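HpcE (Thermus thermophilus, PDB 1WZO) probably isomerises 2-hydroxyhepta-2,4-diene-1,7-dioate in the bacterial breakdown of homoprotocatechuate, as a member of the fumarylacetoacetate hydrolase family. Local coordinates at residues A4-Y17 against E25-L39. Numbering follows the deposited sequence.
Sequences ARFLAKGRVHQGVY and EAGEAHRPEDVTWLL
Phe-6 sets its ring against His-30, with CE1 over the centre of the imidazole face, while CD1 rests on Val-35 CG1 at 3.7 Å. The flat aromatic suits this place because it can meet a ring and a branched aliphatic at once; CB of His-13 lies over one face, near the rim. The short side chain of Ala-8 meets Val-35 CG1 through its CB at 3.9 Å.

Strand 4-8 pairs antiparallel with residues 36-37, Leu-7 and Thr-36 forming the hydrogen-bonded pair: Leu-7 N reaches Thr-36 O at 2.8 Å, and Thr-36 N returns to Leu-7 O at 2.9 Å. Two residues along each chain, Leu-38 N donates to Arg-5 O. The Arg-5 chain bends at chi3 (64°) and brings NH1 to Leu-39 O at 2.7 Å, with that oxygen in the guanidinium plane and Leu-38 CD1 over one face.

On the neighbouring strand 11-17, His-13 ND1 donates to the syn lone pair of Glu-25 OE1 at 2.9 Å, ring and carboxylate planes 86° apart. Glu-25 OE2 takes a weak bond from Gln-14 N and one from a water that also binds Val-12 O.

Further out, Asp-24 accepts from His-30 NE2, and Leu-7 packs on its counterpart in a second subunit. The carboxylates of Glu-25 and Asp-24 thus fix the rotation of two neighbouring imidazoles in the aromatic cluster and would probably raise their basicity.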
ATOM      1  N   ALA B   4       8.993   3.752  17.290  1.00 24.19           N
ATOM      2  CA  ALA B   4       8.609   5.081  16.831  1.00 23.60           C
ATOM      3  C   ALA B   4       9.043   5.306  15.392  1.00 25.64           C
ATOM      4  O   ALA B   4       9.934   4.619  14.885  1.00 25.79           O
ATOM      5  CB  ALA B   4       9.234   6.136  17.730  1.00 25.01           C
ATOM      6  N   ARG B   5       8.391   6.258  14.731  1.00 23.67           N
ATOM      7  CA  ARG B   5       8.722   6.614  13.358  1.00 23.98           C
ATOM      8  C   ARG B   5       8.923   8.121  13.343  1.00 24.07           C
ATOM      9  O   ARG B   5       8.173   8.861  13.979  1.00 23.67           O
ATOM     10  CB  ARG B   5       7.598   6.210  12.397  1.00 23.61           C
ATOM     11  CG  ARG B   5       7.499   4.707  12.196  1.00 22.74           C
ATOM     12  CD  ARG B   5       6.336   4.304  11.291  1.00 25.94           C
ATOM     13  NE  ARG B   5       6.450   4.796   9.917  1.00 23.92           N
ATOM     14  CZ  ARG B   5       5.780   5.838   9.426  1.00 25.60           C
ATOM     15  NH1 ARG B   5       4.942   6.523  10.192  1.00 22.84           N
ATOM     16  NH2 ARG B   5       5.925   6.181   8.153  1.00 24.08           N
ATOM     17  N   PHE B   6       9.949   8.575  12.638  1.00 22.45           N
ATOM     18  CA  PHE B   6      10.219  10.002  12.580  1.00 23.30           C
ATOM     19  C   PHE B   6      10.873  10.392  11.267  1.00 23.90           C
ATOM     20  O   PHE B   6      11.427   9.552  10.561  1.00 25.20           O
ATOM     21  CB  PHE B   6      11.098  10.416  13.765  1.00 24.06           C
ATOM     22  CG  PHE B   6      12.410   9.683  13.835  1.00 25.40           C
ATOM     23  CD1 PHE B   6      13.552  10.206  13.232  1.00 25.63           C
ATOM     24  CD2 PHE B   6      12.502   8.460  14.499  1.00 26.52           C
ATOM     25  CE1 PHE B   6      14.770   9.522  13.289  1.00 26.16           C
ATOM     26  CE2 PHE B   6      13.713   7.766  14.562  1.00 26.69           C
ATOM     27  CZ  PHE B   6      14.850   8.299  13.955  1.00 25.97           C
ATOM     28  N   LEU B   7      10.789  11.676  10.938  1.00 23.99           N
ATOM     29  CA  LEU B   7      11.356  12.189   9.703  1.00 24.53           C
ATOM     30  C   LEU B   7      12.573  13.050  10.039  1.00 24.22           C
ATOM     31  O   LEU B   7      12.510  13.913  10.912  1.00 25.47           O
ATOM     32  CB  LEU B   7      10.294  13.014   8.966  1.00 25.22           C
ATOM     33  CG  LEU B   7      10.549  13.478   7.531  1.00 29.10           C
ATOM     34  CD1 LEU B   7      10.800  12.287   6.621  1.00 29.19           C
ATOM     35  CD2 LEU B   7       9.336  14.266   7.053  1.00 29.16           C
ATOM     36  N   ALA B   8      13.680  12.801   9.352  1.00 23.85           N
ATOM     37  CA  ALA B   8      14.903  13.559   9.588  1.00 23.98           C
ATOM     38  C   ALA B   8      15.729  13.655   8.310  1.00 21.93           C
ATOM     39  O   ALA B   8      16.037  12.641   7.674  1.00 20.42           O
ATOM     40  CB  ALA B   8      15.720  12.902  10.694  1.00 23.35           C
ATOM     41  N   LYS B   9      16.065  14.884   7.930  1.00 22.73           N
ATOM     42  CA  LYS B   9      16.866  15.138   6.735  1.00 23.40           C
ATOM     43  C   LYS B   9      16.338  14.459   5.480  1.00 23.21           C
ATOM     44  O   LYS B   9      17.111  13.955   4.659  1.00 22.78           O
ATOM     45  CB  LYS B   9      18.312  14.713   6.987  1.00 24.16           C
ATOM     46  CG  LYS B   9      18.982  15.517   8.093  1.00 28.84           C
ATOM     47  CD  LYS B   9      20.411  15.058   8.327  1.00 30.94           C
ATOM     48  CE  LYS B   9      21.056  15.843   9.459  1.00 32.25           C
ATOM     49  NZ  LYS B   9      22.452  15.386   9.700  1.00 33.35           N
ATOM     50  N   GLY B  10      15.015  14.448   5.336  1.00 22.85           N
ATOM     51  CA  GLY B  10      14.400  13.846   4.167  1.00 23.40           C
ATOM     52  C   GLY B  10      14.164  12.350   4.243  1.00 25.34           C
ATOM     53  O   GLY B  10      13.578  11.770   3.327  1.00 24.69           O
ATOM     54  N   ARG B  11      14.600  11.717   5.330  1.00 25.01           N
ATOM     55  CA  ARG B  11      14.431  10.274   5.465  1.00 24.61           C
ATOM     56  C   ARG B  11      13.430   9.864   6.537  1.00 24.39           C
ATOM     57  O   ARG B  11      13.411  10.424   7.631  1.00 23.55           O
ATOM     58  CB  ARG B  11      15.773   9.600   5.784  1.00 25.34           C
ATOM     59  CG  ARG B  11      16.923   9.959   4.850  1.00 27.11           C
ATOM     60  CD  ARG B  11      18.124   9.062   5.113  1.00 26.60           C
ATOM     61  NE  ARG B  11      17.846   7.682   4.729  1.00 29.25           N
ATOM     62  CZ  ARG B  11      18.580   6.636   5.095  1.00 30.85           C
ATOM     63  NH1 ARG B  11      19.646   6.802   5.865  1.00 31.47           N
ATOM     64  NH2 ARG B  11      18.243   5.423   4.687  1.00 30.92           N
ATOM     65  N   VAL B  12      12.602   8.877   6.212  1.00 25.15           N
ATOM     66  CA  VAL B  12      11.637   8.353   7.170  1.00 25.63           C
ATOM     67  C   VAL B  12      12.371   7.229   7.888  1.00 26.05           C
ATOM     68  O   VAL B  12      12.885   6.311   7.248  1.00 25.43           O
ATOM     69  CB  VAL B  12      10.385   7.774   6.477  1.00 27.87           C
ATOM     70  CG1 VAL B  12       9.507   7.060   7.499  1.00 27.85           C
ATOM     71  CG2 VAL B  12       9.593   8.890   5.803  1.00 28.08           C
ATOM     72  N   HIS B  13      12.438   7.312   9.211  1.00 25.74           N
ATOM     73  CA  HIS B  13      13.125   6.298  10.001  1.00 27.37           C
ATOM     74  C   HIS B  13      12.186   5.538  10.918  1.00 29.25           C
ATOM     75  O   HIS B  13      11.269   6.114  11.504  1.00 26.82           O
ATOM     76  CB  HIS B  13      14.205   6.934  10.880  1.00 26.88           C
ATOM     77  CG  HIS B  13      15.418   7.394  10.133  1.00 27.10           C
ATOM     78  ND1 HIS B  13      16.260   6.524   9.474  1.00 27.02           N
ATOM     79  CD2 HIS B  13      15.947   8.629   9.969  1.00 26.30           C
ATOM     80  CE1 HIS B  13      17.258   7.204   8.938  1.00 27.73           C
ATOM     81  NE2 HIS B  13      17.091   8.484   9.223  1.00 27.52           N
ATOM     82  N   GLN B  14      12.422   4.237  11.036  1.00 30.57           N
ATOM     83  CA  GLN B  14      11.643   3.409  11.938  1.00 35.42           C
ATOM     84  C   GLN B  14      12.631   3.107  13.051  1.00 35.89           C
ATOM     85  O   GLN B  14      13.558   2.318  12.863  1.00 37.95           O
ATOM     86  CB  GLN B  14      11.189   2.122  11.252  1.00 37.21           C
ATOM     87  CG  GLN B  14      10.259   2.369  10.081  1.00 43.26           C
ATOM     88  CD  GLN B  14       9.207   1.291   9.943  1.00 47.47           C
ATOM     89  OE1 GLN B  14       8.385   1.095  10.840  1.00 49.05           O
ATOM     90  NE2 GLN B  14       9.224   0.583   8.815  1.00 50.17           N
ATOM     91  N   GLY B  15      12.449   3.755  14.197  1.00 35.12           N
ATOM     92  CA  GLY B  15      13.376   3.553  15.291  1.00 36.25           C
ATOM     93  C   GLY B  15      12.820   3.094  16.623  1.00 36.75           C
ATOM     94  O   GLY B  15      11.672   2.661  16.727  1.00 36.65           O
ATOM     95  N   VAL B  16      13.663   3.193  17.648  1.00 36.24           N
ATOM     96  CA  VAL B  16      13.316   2.788  19.004  1.00 37.62           C
ATOM     97  C   VAL B  16      13.651   3.919  19.970  1.00 38.05           C
ATOM     98  O   VAL B  16      14.669   4.593  19.820  1.00 36.87           O
ATOM     99  CB  VAL B  16      14.114   1.539  19.423  1.00 37.75           C
ATOM    100  CG1 VAL B  16      13.592   1.001  20.745  1.00 38.70           C
ATOM    101  CG2 VAL B  16      14.036   0.488  18.335  1.00 39.43           C
ATOM    102  N   TYR B  17      12.795   4.115  20.967  1.00 38.36           N
ATOM    103  CA  TYR B  17      12.994   5.171  21.950  1.00 40.03           C
ATOM    104  C   TYR B  17      13.682   4.630  23.198  1.00 42.78           C
ATOM    105  O   TYR B  17      13.097   3.844  23.943  1.00 42.41           O
ATOM    106  CB  TYR B  17      11.645   5.773  22.333  1.00 38.40           C
ATOM    107  CG  TYR B  17      11.724   7.049  23.136  1.00 36.47           C
ATOM    108  CD1 TYR B  17      12.164   8.236  22.553  1.00 36.26           C
ATOM    109  CD2 TYR B  17      11.316   7.079  24.469  1.00 34.63           C
ATOM    110  CE1 TYR B  17      12.187   9.428  23.277  1.00 35.41           C
ATOM    111  CE2 TYR B  17      11.333   8.262  25.200  1.00 34.66           C
ATOM    112  CZ  TYR B  17      11.767   9.432  24.599  1.00 35.14           C
ATOM    113  OH  TYR B  17      11.757  10.609  25.313  1.00 37.30           O
ATOM    114  N   GLU B  25      17.262   2.613  12.197  1.00 37.04           N
ATOM    115  CA  GLU B  25      17.548   1.252  11.759  1.00 38.53           C
ATOM    116  C   GLU B  25      19.036   0.912  11.761  1.00 39.43           C
ATOM    117  O   GLU B  25      19.409  -0.261  11.832  1.00 39.82           O
ATOM    118  CB  GLU B  25      16.986   1.027  10.353  1.00 40.02           C
ATOM    119  CG  GLU B  25      15.536   1.447  10.187  1.00 42.43           C
ATOM    120  CD  GLU B  25      15.383   2.897   9.760  1.00 43.41           C
ATOM    121  OE1 GLU B  25      15.969   3.787  10.409  1.00 42.13           O
ATOM    122  OE2 GLU B  25      14.663   3.144   8.771  1.00 46.32           O
ATOM    123  N   ALA B  26      19.879   1.935  11.674  1.00 39.43           N
ATOM    124  CA  ALA B  26      21.321   1.730  11.655  1.00 40.63           C
ATOM    125  C   ALA B  26      21.930   1.868  13.044  1.00 40.93           C
ATOM    126  O   ALA B  26      23.125   1.644  13.227  1.00 40.74           O
ATOM    127  CB  ALA B  26      21.978   2.720  10.698  1.00 41.09           C
ATOM    128  N   GLY B  27      21.108   2.235  14.022  1.00 40.52           N
ATOM    129  CA  GLY B  27      21.614   2.385  15.373  1.00 40.82           C
ATOM    130  C   GLY B  27      22.012   3.809  15.710  1.00 41.22           C
ATOM    131  O   GLY B  27      22.297   4.118  16.867  1.00 42.73           O
ATOM    132  N   GLU B  28      22.035   4.682  14.709  1.00 40.29           N
ATOM    133  CA  GLU B  28      22.396   6.077  14.939  1.00 40.09           C
ATOM    134  C   GLU B  28      21.321   6.776  15.764  1.00 38.66           C
ATOM    135  O   GLU B  28      20.125   6.568  15.550  1.00 36.62           O
ATOM    136  CB  GLU B  28      22.586   6.809  13.607  1.00 42.25           C
ATOM    137  CG  GLU B  28      23.731   6.266  12.763  1.00 46.28           C
ATOM    138  CD  GLU B  28      25.044   6.197  13.532  1.00 48.05           C
ATOM    139  OE1 GLU B  28      25.465   7.233  14.093  1.00 49.25           O
ATOM    140  OE2 GLU B  28      25.654   5.108  13.574  1.00 49.29           O
ATOM    141  N   ALA B  29      21.755   7.607  16.706  1.00 37.65           N
ATOM    142  CA  ALA B  29      20.837   8.329  17.577  1.00 36.86           C
ATOM    143  C   ALA B  29      20.404   9.675  17.012  1.00 37.08           C
ATOM    144  O   ALA B  29      21.136  10.317  16.259  1.00 37.05           O
ATOM    145  CB  ALA B  29      21.472   8.527  18.951  1.00 36.82           C
ATOM    146  N   HIS B  30      19.197  10.087  17.392  1.00 36.99           N
ATOM    147  CA  HIS B  30      18.614  11.353  16.964  1.00 35.18           C
ATOM    148  C   HIS B  30      17.944  11.998  18.169  1.00 35.94           C
ATOM    149  O   HIS B  30      17.298  11.314  18.966  1.00 35.32           O
ATOM    150  CB  HIS B  30      17.543  11.116  15.898  1.00 32.80           C
ATOM    151  CG  HIS B  30      18.059  10.505  14.634  1.00 31.29           C
ATOM    152  ND1 HIS B  30      18.323  11.248  13.505  1.00 28.88           N
ATOM    153  CD2 HIS B  30      18.328   9.218  14.311  1.00 29.97           C
ATOM    154  CE1 HIS B  30      18.732  10.446  12.538  1.00 29.57           C
ATOM    155  NE2 HIS B  30      18.744   9.208  13.001  1.00 30.02           N
ATOM    156  N   ARG B  31      18.102  13.308  18.316  1.00 37.57           N
ATOM    157  CA  ARG B  31      17.453  14.005  19.417  1.00 39.37           C
ATOM    158  C   ARG B  31      16.048  14.335  18.926  1.00 39.02           C
ATOM    159  O   ARG B  31      15.873  14.775  17.789  1.00 39.52           O
ATOM    160  CB  ARG B  31      18.176  15.309  19.761  1.00 42.80           C
ATOM    161  CG  ARG B  31      19.598  15.152  20.276  1.00 46.10           C
ATOM    162  CD  ARG B  31      20.077  16.462  20.886  1.00 48.82           C
ATOM    163  NE  ARG B  31      19.823  17.591  19.994  1.00 52.27           N
ATOM    164  CZ  ARG B  31      20.081  18.859  20.296  1.00 54.12           C
ATOM    165  NH1 ARG B  31      20.606  19.172  21.473  1.00 55.27           N
ATOM    166  NH2 ARG B  31      19.812  19.817  19.418  1.00 55.51           N
ATOM    167  N   PRO B  32      15.030  14.123  19.769  1.00 39.27           N
ATOM    168  CA  PRO B  32      13.641  14.409  19.392  1.00 38.56           C
ATOM    169  C   PRO B  32      13.458  15.800  18.781  1.00 39.02           C
ATOM    170  O   PRO B  32      12.846  15.952  17.721  1.00 37.25           O
ATOM    171  CB  PRO B  32      12.897  14.251  20.711  1.00 37.85           C
ATOM    172  CG  PRO B  32      13.660  13.135  21.367  1.00 38.43           C
ATOM    173  CD  PRO B  32      15.097  13.534  21.119  1.00 38.84           C
ATOM    174  N   GLU B  33      14.007  16.805  19.458  1.00 38.97           N
ATOM    175  CA  GLU B  33      13.920  18.195  19.023  1.00 39.33           C
ATOM    176  C   GLU B  33      14.461  18.422  17.613  1.00 38.84           C
ATOM    177  O   GLU B  33      14.155  19.437  16.982  1.00 38.54           O
ATOM    178  CB  GLU B  33      14.691  19.084  20.001  1.00 42.25           C
ATOM    179  CG  GLU B  33      16.196  18.832  19.989  1.00 44.76           C
ATOM    180  CD  GLU B  33      16.923  19.516  21.133  1.00 48.05           C
ATOM    181  OE1 GLU B  33      16.798  20.754  21.271  1.00 49.79           O
ATOM    182  OE2 GLU B  33      17.624  18.810  21.890  1.00 48.25           O
ATOM    183  N   ASP B  34      15.269  17.487  17.120  1.00 37.64           N
ATOM    184  CA  ASP B  34      15.847  17.623  15.788  1.00 37.39           C
ATOM    185  C   ASP B  34      15.082  16.862  14.711  1.00 36.52           C
ATOM    186  O   ASP B  34      15.428  16.936  13.532  1.00 36.12           O
ATOM    187  CB  ASP B  34      17.303  17.147  15.785  1.00 39.32           C
ATOM    188  CG  ASP B  34      18.172  17.909  16.766  1.00 40.67           C
ATOM    189  OD1 ASP B  34      17.981  19.137  16.902  1.00 40.61           O
ATOM    190  OD2 ASP B  34      19.056  17.280  17.390  1.00 41.02           O
ATOM    191  N   VAL B  35      14.042  16.135  15.108  1.00 34.04           N
ATOM    192  CA  VAL B  35      13.271  15.358  14.147  1.00 32.07           C
ATOM    193  C   VAL B  35      11.785  15.701  14.145  1.00 29.63           C
ATOM    194  O   VAL B  35      11.292  16.407  15.021  1.00 27.78           O
ATOM    195  CB  VAL B  35      13.415  13.842  14.424  1.00 32.13           C
ATOM    196  CG1 VAL B  35      14.886  13.456  14.457  1.00 34.95           C
ATOM    197  CG2 VAL B  35      12.750  13.486  15.740  1.00 33.95           C
ATOM    198  N   THR B  36      11.078  15.196  13.143  1.00 26.46           N
ATOM    199  CA  THR B  36       9.642  15.418  13.052  1.00 24.69           C
ATOM    200  C   THR B  36       8.966  14.088  13.351  1.00 21.26           C
ATOM    201  O   THR B  36       9.158  13.116  12.626  1.00 20.94           O
ATOM    202  CB  THR B  36       9.236  15.891  11.651  1.00 25.02           C
ATOM    203  OG1 THR B  36       9.900  17.127  11.360  1.00 27.41           O
ATOM    204  CG2 THR B  36       7.731  16.102  11.577  1.00 24.60           C
ATOM    205  N   TRP B  37       8.194  14.043  14.430  1.00 21.45           N
ATOM    206  CA  TRP B  37       7.498  12.818  14.810  1.00 23.20           C
ATOM    207  C   TRP B  37       6.428  12.456  13.796  1.00 22.64           C
ATOM    208  O   TRP B  37       5.783  13.331  13.215  1.00 21.97           O
ATOM    209  CB  TRP B  37       6.826  12.965  16.177  1.00 24.35           C
ATOM    210  CG  TRP B  37       7.770  13.092  17.324  1.00 27.58           C
ATOM    211  CD1 TRP B  37       8.344  14.242  17.803  1.00 29.41           C
ATOM    212  CD2 TRP B  37       8.244  12.029  18.160  1.00 27.13           C
ATOM    213  NE1 TRP B  37       9.140  13.955  18.888  1.00 28.75           N
ATOM    214  CE2 TRP B  37       9.099  12.606  19.128  1.00 27.79           C
ATOM    215  CE3 TRP B  37       8.027  10.645  18.187  1.00 23.74           C
ATOM    216  CZ2 TRP B  37       9.739  11.844  20.112  1.00 28.90           C
ATOM    217  CZ3 TRP B  37       8.665   9.887  19.169  1.00 27.69           C
ATOM    218  CH2 TRP B  37       9.510  10.491  20.117  1.00 25.73           C
ATOM    219  N   LEU B  38       6.250  11.158  13.587  1.00 20.94           N
ATOM    220  CA  LEU B  38       5.240  10.649  12.671  1.00 20.45           C
ATOM    221  C   LEU B  38       4.431   9.636  13.469  1.00 21.50           C
ATOM    222  O   LEU B  38       4.696   9.420  14.653  1.00 20.91           O
ATOM    223  CB  LEU B  38       5.900   9.945  11.482  1.00 19.18           C
ATOM    224  CG  LEU B  38       6.878  10.752  10.625  1.00 18.60           C
ATOM    225  CD1 LEU B  38       7.519   9.840   9.591  1.00 19.21           C
ATOM    226  CD2 LEU B  38       6.145  11.897   9.937  1.00 19.96           C
ATOM    227  N   LEU B  39       3.439   9.024  12.830  1.00 19.73           N
ATOM    228  CA  LEU B  39       2.652   7.998  13.497  1.00 20.45           C
ATOM    229  C   LEU B  39       3.619   6.824  13.692  1.00 20.28           C
ATOM    230  O   LEU B  39       4.450   6.548  12.826  1.00 18.96           O
ATOM    231  CB  LEU B  39       1.473   7.572  12.614  1.00 19.63           C
ATOM    232  CG  LEU B  39       0.419   8.642  12.322  1.00 20.85           C
ATOM    233  CD1 LEU B  39      -0.561   8.126  11.263  1.00 21.47           C
ATOM    234  CD2 LEU B  39      -0.317   8.995  13.607  1.00 19.14           C
TER
HETATM  235  O   HOH W   1       6.366   7.542  16.125  1.00 20.12           O
HETATM  236  O   HOH W   2      15.375   4.485   6.705  1.00 40.83           O